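Local coordinates for protein quinoline 2-oxidoreductase large subunit (Pseudomonas putida, PDB 1T3Q) that carries the molybdenum and pterin cytosine dinucleotide of quinoline 2-oxidoreductase, a molybdenum hydroxylase that probably oxidises quinoline at carbon 2, at residues 117-122 and 129-134; 155-160 and 359-364; 227-232 and 244-249; 572-577 and 616-621. All coordinates share one frame; numbering follows the deposited sequence.

Contact 1: residues 117-122 and 129-134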
loop_
_atom_site.group_PDB
_atom_site.type_symbol
_atom_site.label_atom_id
_atom_site.label_comp_id
_atom_site.label_asym_id
_atom_site.label_seq_id
_atom_site.Cartn_x
_atom_site.Cartn_y
_atom_site.Cartn_z
ATOM N N ALA B 117 -4.206 1.643 -31.101
ATOM C CA ALA B 117 -3.075 0.854 -30.639
ATOM C C ALA B 117 -2.536 1.405 -29.329
ATOM O O ALA B 117 -2.610 2.606 -29.078
ATOM C CB ALA B 117 -1.965 0.849 -31.693
ATOM N N VAL B 118 -2.011 0.519 -28.490
ATOM C CA VAL B 118 -1.426 0.929 -27.222
ATOM C C VAL B 118 -0.018 0.364 -27.098
ATOM O O VAL B 118 0.279 -0.737 -27.576
ATOM C CB VAL B 118 -2.261 0.465 -26.004
ATOM C CG1 VAL B 118 -3.570 1.233 -25.957
ATOM C CG2 VAL B 118 -2.515 -1.036 -26.073
ATOM N N VAL B 119 0.853 1.136 -26.461
ATOM C CA VAL B 119 2.228 0.727 -26.257
ATOM C C VAL B 119 2.558 0.807 -24.773
ATOM O O VAL B 119 2.225 1.789 -24.107
ATOM C CB VAL B 119 3.210 1.656 -27.010
ATOM C CG1 VAL B 119 4.648 1.251 -26.699
ATOM C CG2 VAL B 119 2.943 1.605 -28.522
ATOM N N VAL B 120 3.187 -0.239 -24.254
ATOM C CA VAL B 120 3.611 -0.249 -22.861
ATOM C C VAL B 120 5.137 -0.233 -22.896
ATOM O O VAL B 120 5.763 -1.065 -23.562
ATOM C CB VAL B 120 3.112 -1.501 -22.122
ATOM C CG1 VAL B 120 3.691 -1.539 -20.715
ATOM C CG2 VAL B 120 1.585 -1.481 -22.050
ATOM N N ALA B 121 5.739 0.721 -22.193
ATOM C CA ALA B 121 7.192 0.833 -22.181
ATOM C C ALA B 121 7.729 1.267 -20.816
ATOM O O ALA B 121 6.965 1.537 -19.891
ATOM C CB ALA B 121 7.641 1.817 -23.265
ATOM N N SER B 122 9.054 1.333 -20.709
ATOM C CA SER B 122 9.730 1.700 -19.465
ATOM C C SER B 122 9.404 3.103 -18.969
ATOM O O SER B 122 9.547 3.394 -17.781
ATOM C CB SER B 122 11.243 1.563 -19.647
ATOM O OG SER B 122 11.681 2.397 -20.701
ATOM N N ASP B 129 7.367 7.573 -28.003
ATOM C CA ASP B 129 8.321 7.465 -29.104
ATOM C C ASP B 129 7.903 6.284 -29.983
ATOM O O ASP B 129 7.786 6.415 -31.200
ATOM C CB ASP B 129 9.748 7.204 -28.602
ATOM C CG ASP B 129 10.346 8.382 -27.846
ATOM O OD1 ASP B 129 9.942 9.538 -28.089
ATOM O OD2 ASP B 129 11.249 8.142 -27.017
ATOM N N ALA B 130 7.680 5.133 -29.351
ATOM C CA ALA B 130 7.296 3.914 -30.062
ATOM C C ALA B 130 5.960 4.033 -30.783
ATOM O O ALA B 130 5.796 3.502 -31.885
ATOM C CB ALA B 130 7.264 2.736 -29.094
ATOM N N ALA B 131 5.004 4.725 -30.167
ATOM C CA ALA B 131 3.697 4.895 -30.780
ATOM C C ALA B 131 3.838 5.608 -32.123
ATOM O O ALA B 131 3.106 5.317 -33.070
ATOM C CB ALA B 131 2.773 5.692 -29.853
ATOM N N GLN B 132 4.778 6.544 -32.208
ATOM C CA GLN B 132 4.984 7.268 -33.457
ATOM C C GLN B 132 5.628 6.386 -34.526
ATOM O O GLN B 132 5.718 6.781 -35.686
ATOM C CB GLN B 132 5.861 8.499 -33.231
ATOM C CG GLN B 132 5.280 9.518 -32.278
ATOM C CD GLN B 132 6.000 10.841 -32.369
ATOM O OE1 GLN B 132 5.586 11.737 -33.108
ATOM N NE2 GLN B 132 7.095 10.969 -31.632
ATOM N N LEU B 133 6.075 5.197 -34.135
ATOM C CA LEU B 133 6.716 4.286 -35.080
ATOM C C LEU B 133 5.713 3.340 -35.715
ATOM O O LEU B 133 6.022 2.664 -36.695
ATOM C CB LEU B 133 7.809 3.474 -34.383
ATOM C CG LEU B 133 9.025 4.272 -33.914
ATOM C CD1 LEU B 133 10.025 3.343 -33.255
ATOM C CD2 LEU B 133 9.653 4.988 -35.105
ATOM N N ILE B 134 4.509 3.302 -35.155
ATOM C CA ILE B 134 3.458 2.431 -35.660
ATOM C C ILE B 134 2.954 2.951 -36.999
ATOM O O ILE B 134 2.704 4.147 -37.159
ATOM C CB ILE B 134 2.279 2.354 -34.663
ATOM C CG1 ILE B 134 2.783 1.844 -33.310
ATOM C CG2 ILE B 134 1.188 1.436 -35.207
ATOM C CD1 ILE B 134 1.732 1.832 -32.214
#

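Contact 2: residues 155-160 and 359-364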
loop_
_atom_site.group_PDB
_atom_site.type_symbol
_atom_site.label_atom_id
_atom_site.label_comp_id
_atom_site.label_asym_id
_atom_site.label_seq_id
_atom_site.Cartn_x
_atom_site.Cartn_y
_atom_site.Cartn_z
ATOM N N ALA B 155 -25.099 8.587 -44.422
ATOM C CA ALA B 155 -24.044 7.968 -43.626
ATOM C C ALA B 155 -24.539 7.478 -42.265
ATOM O O ALA B 155 -25.437 8.071 -41.661
ATOM C CB ALA B 155 -22.894 8.946 -43.440
ATOM N N ARG B 156 -23.943 6.388 -41.794
ATOM C CA ARG B 156 -24.287 5.805 -40.502
ATOM C C ARG B 156 -23.040 5.895 -39.617
ATOM O O ARG B 156 -21.976 5.394 -39.981
ATOM C CB ARG B 156 -24.716 4.343 -40.680
ATOM C CG ARG B 156 -25.270 3.697 -39.412
ATOM C CD ARG B 156 -25.868 2.310 -39.670
ATOM N NE ARG B 156 -26.986 2.357 -40.612
ATOM C CZ ARG B 156 -27.820 1.344 -40.847
ATOM N NH1 ARG B 156 -28.806 1.486 -41.723
ATOM N NH2 ARG B 156 -27.679 0.194 -40.201
ATOM N N ALA B 157 -23.170 6.542 -38.461
ATOM C CA ALA B 157 -22.046 6.719 -37.541
ATOM C C ALA B 157 -21.460 5.418 -37.013
ATOM O O ALA B 157 -20.245 5.215 -37.045
ATOM C CB ALA B 157 -22.471 7.603 -36.365
ATOM N N ASN B 158 -22.329 4.539 -36.526
ATOM C CA ASN B 158 -21.909 3.264 -35.956
ATOM C C ASN B 158 -22.572 2.133 -36.741
ATOM O O ASN B 158 -23.772 1.901 -36.614
ATOM C CB ASN B 158 -22.316 3.235 -34.479
ATOM C CG ASN B 158 -21.783 2.027 -33.740
ATOM O OD1 ASN B 158 -21.447 2.110 -32.552
ATOM N ND2 ASN B 158 -21.722 0.894 -34.421
ATOM N N ASP B 159 -21.779 1.431 -37.547
ATOM C CA ASP B 159 -22.301 0.353 -38.383
ATOM C C ASP B 159 -22.898 -0.858 -37.678
ATOM O O ASP B 159 -23.496 -1.716 -38.330
ATOM C CB ASP B 159 -21.234 -0.122 -39.385
ATOM C CG ASP B 159 -19.966 -0.622 -38.715
ATOM O OD1 ASP B 159 -20.046 -1.204 -37.615
ATOM O OD2 ASP B 159 -18.882 -0.450 -39.308
ATOM N N THR B 160 -22.747 -0.948 -36.361
ATOM C CA THR B 160 -23.323 -2.074 -35.636
ATOM C C THR B 160 -24.763 -1.740 -35.258
ATOM O O THR B 160 -25.479 -2.574 -34.706
ATOM C CB THR B 160 -22.554 -2.385 -34.332
ATOM O OG1 THR B 160 -22.724 -1.302 -33.406
ATOM C CG2 THR B 160 -21.070 -2.585 -34.615
ATOM N N ALA B 359 -31.894 10.831 -29.280
ATOM C CA ALA B 359 -30.449 10.713 -29.105
ATOM C C ALA B 359 -29.912 10.102 -30.392
ATOM O O ALA B 359 -30.335 9.016 -30.785
ATOM C CB ALA B 359 -30.126 9.805 -27.919
ATOM N N VAL B 360 -28.997 10.798 -31.058
ATOM C CA VAL B 360 -28.437 10.281 -32.301
ATOM C C VAL B 360 -26.940 10.059 -32.226
ATOM O O VAL B 360 -26.207 10.820 -31.584
ATOM C CB VAL B 360 -28.721 11.217 -33.495
ATOM C CG1 VAL B 360 -30.218 11.335 -33.709
ATOM C CG2 VAL B 360 -28.097 12.596 -33.251
ATOM N N ALA B 361 -26.492 9.003 -32.892
ATOM C CA ALA B 361 -25.080 8.675 -32.931
ATOM C C ALA B 361 -24.393 9.539 -33.978
ATOM O O ALA B 361 -24.940 9.785 -35.057
ATOM C CB ALA B 361 -24.897 7.199 -33.260
ATOM N N THR B 362 -23.197 10.014 -33.645
ATOM C CA THR B 362 -22.406 10.836 -34.545
ATOM C C THR B 362 -20.979 10.325 -34.410
ATOM O O THR B 362 -20.655 9.638 -33.441
ATOM C CB THR B 362 -22.442 12.327 -34.143
ATOM O OG1 THR B 362 -21.948 12.469 -32.808
ATOM C CG2 THR B 362 -23.862 12.871 -34.210
ATOM N N ASN B 363 -20.125 10.642 -35.372
ATOM C CA ASN B 363 -18.750 10.182 -35.292
ATOM C C ASN B 363 -17.896 11.151 -34.475
ATOM O O ASN B 363 -17.039 11.858 -35.000
ATOM C CB ASN B 363 -18.183 9.974 -36.698
ATOM C CG ASN B 363 -18.807 8.770 -37.390
ATOM O OD1 ASN B 363 -19.540 8.909 -38.368
ATOM N ND2 ASN B 363 -18.532 7.582 -36.866
ATOM N N LYS B 364 -18.167 11.163 -33.173
ATOM C CA LYS B 364 -17.468 12.013 -32.214
ATOM C C LYS B 364 -17.308 11.166 -30.967
ATOM O O LYS B 364 -17.877 10.077 -30.879
ATOM C CB LYS B 364 -18.314 13.241 -31.891
ATOM C CG LYS B 364 -18.669 14.079 -33.102
ATOM C CD LYS B 364 -19.638 15.195 -32.746
ATOM C CE LYS B 364 -20.038 15.971 -33.995
ATOM N NZ LYS B 364 -20.947 17.100 -33.701
#

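Contact 3: residues 227-232 and 244-249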
loop_
_atom_site.group_PDB
_atom_site.type_symbol
_atom_site.label_atom_id
_atom_site.label_comp_id
_atom_site.label_asym_id
_atom_site.label_seq_id
_atom_site.Cartn_x
_atom_site.Cartn_y
_atom_site.Cartn_z
ATOM N N SER B 227 -17.072 0.740 -6.799
ATOM C CA SER B 227 -17.756 -0.555 -6.803
ATOM C C SER B 227 -18.214 -0.913 -8.214
ATOM O O SER B 227 -18.173 -2.080 -8.615
ATOM C CB SER B 227 -18.968 -0.535 -5.863
ATOM O OG SER B 227 -18.571 -0.348 -4.516
ATOM N N PHE B 228 -18.656 0.103 -8.951
ATOM C CA PHE B 228 -19.120 -0.053 -10.325
ATOM C C PHE B 228 -17.970 -0.523 -11.216
ATOM O O PHE B 228 -18.119 -1.456 -12.005
ATOM C CB PHE B 228 -19.665 1.290 -10.818
ATOM C CG PHE B 228 -19.812 1.390 -12.308
ATOM C CD1 PHE B 228 -20.828 0.712 -12.977
ATOM C CD2 PHE B 228 -18.946 2.192 -13.043
ATOM C CE1 PHE B 228 -20.978 0.837 -14.362
ATOM C CE2 PHE B 228 -19.089 2.323 -14.428
ATOM C CZ PHE B 228 -20.109 1.643 -15.086
ATOM N N VAL B 229 -16.818 0.128 -11.084
ATOM C CA VAL B 229 -15.656 -0.240 -11.886
ATOM C C VAL B 229 -15.233 -1.681 -11.616
ATOM O O VAL B 229 -14.958 -2.441 -12.548
ATOM C CB VAL B 229 -14.469 0.714 -11.607
ATOM C CG1 VAL B 229 -13.220 0.242 -12.347
ATOM C CG2 VAL B 229 -14.832 2.122 -12.052
ATOM N N ARG B 230 -15.182 -2.057 -10.342
ATOM C CA ARG B 230 -14.794 -3.411 -9.965
ATOM C C ARG B 230 -15.693 -4.453 -10.637
ATOM O O ARG B 230 -15.206 -5.410 -11.238
ATOM C CB ARG B 230 -14.861 -3.577 -8.444
ATOM C CG ARG B 230 -14.633 -5.012 -7.950
ATOM C CD ARG B 230 -14.658 -5.058 -6.440
ATOM N NE ARG B 230 -14.542 -6.410 -5.884
ATOM C CZ ARG B 230 -15.533 -7.055 -5.271
ATOM N NH1 ARG B 230 -15.334 -8.275 -4.786
ATOM N NH2 ARG B 230 -16.725 -6.487 -5.150
ATOM N N THR B 231 -17.002 -4.259 -10.532
ATOM C CA THR B 231 -17.957 -5.188 -11.129
ATOM C C THR B 231 -17.847 -5.235 -12.654
ATOM O O THR B 231 -17.941 -6.312 -13.248
ATOM C CB THR B 231 -19.404 -4.813 -10.749
ATOM O OG1 THR B 231 -19.516 -4.714 -9.324
ATOM C CG2 THR B 231 -20.377 -5.877 -11.249
ATOM N N MET B 232 -17.646 -4.083 -13.290
ATOM C CA MET B 232 -17.542 -4.053 -14.744
ATOM C C MET B 232 -16.244 -4.669 -15.256
ATOM O O MET B 232 -16.231 -5.295 -16.320
ATOM C CB MET B 232 -17.693 -2.622 -15.279
ATOM C CG MET B 232 -19.058 -1.991 -14.996
ATOM S SD MET B 232 -20.471 -3.035 -15.468
ATOM C CE MET B 232 -20.879 -3.695 -13.913
ATOM N N ILE B 244 -10.703 -9.060 -7.332
ATOM C CA ILE B 244 -10.435 -7.702 -7.780
ATOM C C ILE B 244 -10.705 -6.679 -6.688
ATOM O O ILE B 244 -11.729 -6.744 -5.998
ATOM C CB ILE B 244 -11.327 -7.298 -8.971
ATOM C CG1 ILE B 244 -11.143 -8.266 -10.142
ATOM C CG2 ILE B 244 -10.992 -5.871 -9.403
ATOM C CD1 ILE B 244 -12.056 -7.957 -11.331
ATOM N N GLU B 245 -9.780 -5.741 -6.528
ATOM C CA GLU B 245 -9.967 -4.661 -5.572
ATOM C C GLU B 245 -9.707 -3.367 -6.315
ATOM O O GLU B 245 -8.711 -3.241 -7.029
ATOM C CB GLU B 245 -8.998 -4.733 -4.392
ATOM C CG GLU B 245 -9.168 -3.520 -3.463
ATOM C CD GLU B 245 -8.113 -3.413 -2.378
ATOM O OE1 GLU B 245 -8.217 -2.486 -1.542
ATOM O OE2 GLU B 245 -7.182 -4.242 -2.353
ATOM N N VAL B 246 -10.614 -2.415 -6.168
ATOM C CA VAL B 246 -10.437 -1.121 -6.802
ATOM C C VAL B 246 -10.130 -0.140 -5.676
ATOM O O VAL B 246 -10.793 -0.156 -4.644
ATOM C CB VAL B 246 -11.705 -0.685 -7.550
ATOM C CG1 VAL B 246 -11.611 0.787 -7.933
ATOM C CG2 VAL B 246 -11.879 -1.549 -8.810
ATOM N N ARG B 247 -9.109 0.685 -5.868
ATOM C CA ARG B 247 -8.726 1.677 -4.864
ATOM C C ARG B 247 -8.837 3.058 -5.477
ATOM O O ARG B 247 -8.534 3.248 -6.650
ATOM C CB ARG B 247 -7.292 1.436 -4.386
ATOM C CG ARG B 247 -7.138 0.169 -3.561
ATOM C CD ARG B 247 -5.712 -0.044 -3.078
ATOM N NE ARG B 247 -5.600 -1.340 -2.413
ATOM C CZ ARG B 247 -4.459 -1.903 -2.031
ATOM N NH1 ARG B 247 -4.476 -3.088 -1.438
ATOM N NH2 ARG B 247 -3.305 -1.285 -2.240
ATOM N N VAL B 248 -9.282 4.024 -4.683
ATOM C CA VAL B 248 -9.428 5.383 -5.176
ATOM C C VAL B 248 -8.561 6.314 -4.346
ATOM O O VAL B 248 -8.759 6.442 -3.141
ATOM C CB VAL B 248 -10.889 5.869 -5.074
ATOM C CG1 VAL B 248 -11.043 7.221 -5.774
ATOM C CG2 VAL B 248 -11.827 4.831 -5.700
ATOM N N PRO B 249 -7.569 6.953 -4.976
ATOM C CA PRO B 249 -6.707 7.872 -4.224
ATOM C C PRO B 249 -7.438 9.205 -4.163
ATOM O O PRO B 249 -8.633 9.263 -4.434
ATOM C CB PRO B 249 -5.449 7.929 -5.080
ATOM C CG PRO B 249 -5.994 7.821 -6.478
ATOM C CD PRO B 249 -7.079 6.753 -6.352
#

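Contact 4: residues 572-577 and 616-621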
loop_
_atom_site.group_PDB
_atom_site.type_symbol
_atom_site.label_atom_id
_atom_site.label_comp_id
_atom_site.label_asym_id
_atom_site.label_seq_id
_atom_site.Cartn_x
_atom_site.Cartn_y
_atom_site.Cartn_z
ATOM N N ALA B 572 -26.730 -0.474 27.750
ATOM C CA ALA B 572 -26.841 0.627 28.697
ATOM C C ALA B 572 -28.138 0.521 29.497
ATOM O O ALA B 572 -28.151 0.743 30.708
ATOM C CB ALA B 572 -26.789 1.952 27.956
ATOM N N GLY B 573 -29.226 0.185 28.811
ATOM C CA GLY B 573 -30.507 0.057 29.485
ATOM C C GLY B 573 -30.470 -1.057 30.513
ATOM O O GLY B 573 -31.097 -0.969 31.571
ATOM N N HIS B 574 -29.727 -2.112 30.197
ATOM C CA HIS B 574 -29.593 -3.255 31.088
ATOM C C HIS B 574 -28.874 -2.845 32.371
ATOM O O HIS B 574 -29.290 -3.206 33.474
ATOM C CB HIS B 574 -28.814 -4.370 30.388
ATOM C CG HIS B 574 -28.631 -5.599 31.221
ATOM N ND1 HIS B 574 -29.685 -6.392 31.622
ATOM C CD2 HIS B 574 -27.513 -6.177 31.723
ATOM C CE1 HIS B 574 -29.226 -7.406 32.332
ATOM N NE2 HIS B 574 -27.911 -7.299 32.408
ATOM N N LEU B 575 -27.799 -2.080 32.223
ATOM C CA LEU B 575 -27.023 -1.627 33.370
ATOM C C LEU B 575 -27.725 -0.523 34.158
ATOM O O LEU B 575 -27.592 -0.449 35.376
ATOM C CB LEU B 575 -25.652 -1.128 32.907
ATOM C CG LEU B 575 -24.738 -2.151 32.224
ATOM C CD1 LEU B 575 -23.528 -1.447 31.631
ATOM C CD2 LEU B 575 -24.308 -3.204 33.234
ATOM N N LEU B 576 -28.476 0.324 33.461
ATOM C CA LEU B 576 -29.181 1.439 34.092
ATOM C C LEU B 576 -30.630 1.122 34.473
ATOM O O LEU B 576 -31.333 1.974 35.023
ATOM C CB LEU B 576 -29.164 2.652 33.156
ATOM C CG LEU B 576 -27.796 3.153 32.692
ATOM C CD1 LEU B 576 -27.968 4.175 31.576
ATOM C CD2 LEU B 576 -27.047 3.752 33.874
ATOM N N GLU B 577 -31.071 -0.097 34.178
ATOM C CA GLU B 577 -32.437 -0.523 34.477
ATOM C C GLU B 577 -33.492 0.330 33.777
ATOM O O GLU B 577 -34.393 0.875 34.419
ATOM C CB GLU B 577 -32.689 -0.505 35.988
ATOM C CG GLU B 577 -31.925 -1.564 36.754
ATOM N N HIS B 616 -23.623 -8.137 29.868
ATOM C CA HIS B 616 -24.524 -8.285 28.729
ATOM C C HIS B 616 -25.897 -8.843 29.090
ATOM O O HIS B 616 -26.004 -9.792 29.860
ATOM C CB HIS B 616 -23.905 -9.213 27.679
ATOM C CG HIS B 616 -22.602 -8.726 27.124
ATOM N ND1 HIS B 616 -21.963 -7.598 27.592
ATOM C CD2 HIS B 616 -21.816 -9.223 26.140
ATOM C CE1 HIS B 616 -20.838 -7.421 26.920
ATOM N NE2 HIS B 616 -20.726 -8.394 26.033
ATOM N N PRO B 617 -26.968 -8.256 28.532
ATOM C CA PRO B 617 -28.321 -8.743 28.817
ATOM C C PRO B 617 -28.558 -10.035 28.025
ATOM O O PRO B 617 -27.854 -10.313 27.050
ATOM C CB PRO B 617 -29.206 -7.594 28.342
ATOM C CG PRO B 617 -28.424 -7.035 27.187
ATOM C CD PRO B 617 -27.015 -7.012 27.743
ATOM N N PRO B 618 -29.545 -10.848 28.431
ATOM C CA PRO B 618 -29.790 -12.093 27.690
ATOM C C PRO B 618 -30.151 -11.875 26.218
ATOM O O PRO B 618 -30.840 -10.914 25.873
ATOM C CB PRO B 618 -30.918 -12.755 28.488
ATOM C CG PRO B 618 -31.636 -11.581 29.101
ATOM C CD PRO B 618 -30.501 -10.695 29.542
ATOM N N GLY B 619 -29.668 -12.775 25.362
ATOM C CA GLY B 619 -29.933 -12.698 23.934
ATOM C C GLY B 619 -29.182 -11.592 23.211
ATOM O O GLY B 619 -29.379 -11.369 22.018
ATOM N N PHE B 620 -28.322 -10.893 23.941
ATOM C CA PHE B 620 -27.538 -9.787 23.398
ATOM C C PHE B 620 -26.593 -10.207 22.276
ATOM O O PHE B 620 -26.039 -11.307 22.300
ATOM C CB PHE B 620 -26.711 -9.163 24.526
ATOM C CG PHE B 620 -25.959 -7.916 24.132
ATOM C CD1 PHE B 620 -24.587 -7.821 24.358
ATOM C CD2 PHE B 620 -26.626 -6.817 23.604
ATOM C CE1 PHE B 620 -23.895 -6.650 24.072
ATOM C CE2 PHE B 620 -25.941 -5.639 23.312
ATOM C CZ PHE B 620 -24.570 -5.557 23.551
ATOM N N ASP B 621 -26.427 -9.327 21.291
ATOM C CA ASP B 621 -25.492 -9.561 20.196
ATOM C C ASP B 621 -24.438 -8.469 20.387
ATOM O O ASP B 621 -24.658 -7.303 20.048
ATOM C CB ASP B 621 -26.174 -9.421 18.831
ATOM C CG ASP B 621 -25.251 -9.801 17.676
ATOM O OD1 ASP B 621 -25.736 -9.914 16.532
ATOM O OD2 ASP B 621 -24.039 -9.984 17.915
#

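Contact 1: residues 117-122 and 129-134
Val119 of strand 115-121 and Ile134, just past helix 124-131, form the heart of this apolar contact. The two branches of Val119 do different work. Val119 CG1 stands trans to the backbone N (chi1 176°) and meets Ala130 CB at 3.8 Å. Val119 CG2, beside the backbone N, lies 3.9 Å from Ile134 CD1 and 4.1 Å from Ala131 CA. Ile134 touches with the tip of its long branch. Ile134 CD1 also lies 3.9 Å from Ala117 CB, two residues back along the strand from Val119. The side chains of Val119 and Ile134 run past one another in opposite directions. No hydrogen bond joins the two segments. All five touching residues are buried, and three of them are alanines. A type I turn from Ala131 to Ile134 brings the isoleucine back over the strand. This is helix-on-sheet packing within the a/b hammerhead domain. Strand 115-121 runs between strands 43-49 and 71-76, antiparallel to both. Ile134 also touches Leu48, while Val119 and Ala130 both touch Val71. On the other face of the strand, Val120 packs against helix 263-275.

Contact 2: residues 155-160 and 359-364
This is a buried contact between a loop and the end region of a strand, in which Ala157 lies against Ala361, Thr362 and Asn363. The first segment is part of the loop between helix 147-152 and strand 165-170. The second takes in the last part of strand 352-360 and the chain that follows. Nearly two hundred residues separate them. Ala157 carries most of its side. Ala157 CB points at the 361-362 backbone and lies 3.5 Å from Ala361 O and 3.7 Å from Thr362 C. The methyls of Ala157 and Ala361 also meet, CB to CB, at 4.0 Å. The polar part is made by the amide of Asn363. Asn363 ND2 donates to Ala157 O at 2.9 Å, with an N-H...O angle of 147°. The donor is tilted 26° out of the carbonyl plane. Asn363 OD1 comes within 3.4 Å of Ala157 CA. CG of Asn363 is trans to its own carbonyl carbon (chi1 -71°), which turns the amide toward the loop. Asn164 links both segments, since it binds Ala157 N, Ala155 O and the backbone of Ala361. The amide of Asn363 has further partners: OD1 accepts from Val144 N, and ND2 also donates to Arg110 O. Bonds at both ends fix its rotation. One buried amide thus satisfies three backbone groups and ties three separate loop regions together, and no charged group takes part across the two segments.

Contact 3: residues 227-232 and 244-249
Arg230 reaches Ile244 because its chain is stretched out. CG is trans to the backbone N (chi1 173°), and the chain stays extended to NE. Arg230 NE then donates to Ile244 O at 2.8 Å, with an N-H...O angle of 148°. The oxygen lies close to the guanidinium plane, at its edge. The aliphatic part of Arg230 does the packing. Arg230 CG sits 4.0 Å from Ile244 CG2, and Arg230 CB 3.6 Å from Val246 CG2. Val246 CG2 also meets Val229 CG1 at 4.2 Å, where the two valines cross at about a right angle. Arg230 is buried, and its guanidinium has a further partner: NH1 forms a salt bridge with Asp492 of the second copy of this protein. The strand carbonyl and the neighbouring subunit therefore share one arginine. Within the strand, Arg247 grips Glu245 side-on with NE and NH1. The axes of helix 227-232 and strand 244-247 approach to 7.9 Å at 148°, so they run roughly antiparallel. Strand 244-247 pairs in parallel with strand 216-221, where Leu219 also touches Val229. Strand, helix and strand form a beta-alpha-beta unit, with the helix packed on the sheet it connects.

Contact 4: residues 572-577 and 616-621
The helix turn that brings His574 to Pro617 is held by Leu576 N, which donates to Ala572 O at 2.8 Å. Across the contact there is no hydrogen bond. The imidazole of His574 meets Pro617 through a CH-pi contact instead. Pro617 CB lies 3.7 Å from the centroid of the His574 ring, 22° off the ring normal. Pro617 CB is displaced toward the rim, 3.5 Å from His574 ND1. CG of His574 is trans to its backbone N (chi1 -180°), which swings the ring out from the helix to meet the proline. The rest of the proline lies obliquely across it, and Pro617 CD is 4.1 Å from His574 CG. Pro618 comes only to the margin of the contact, its CD 4.5 Å from His574 CE1. The contact is small and partly open, and His574 is exposed. The loop is shaped by a type II turn from Pro617 to Phe620, closed by Phe620 N to Pro617 O at 3.2 Å. Within the loop, Phe620 CE1 sits over the centre of the His616 ring. The loop runs from helix 602-611 to strand 625-629 and lies along helix 549-576, where His616 and Pro617 also touch Leu571. Leu575 packs on strand 599-601. From the second copy of this protein, Met1 packs on His616 and Phe620, and Arg559 forms a salt bridge with Asp621.

How the contacts relate
Contacts 1 and 3 reach the same seven-stranded mixed sheet, with centres 27 Å apart. Strand 115-121 is next to one of its outermost strands, and strand 244-247 is the other. Contact 3 is nested in the long chain loop closed by contact 2, and their centres are 30 Å apart. In contact 3 the side chain of Val229 is about 13 Å from the bound dioxosulfidomolybdenum(VI) ion, and its helix follows pocket residue Gln224. Contact 4 is remote, 40 Å from contact 3 and 66 Å from contacts 1 and 2, centre to centre. None of the four touches another. Contacts 3 and 4 both meet the second copy of this protein.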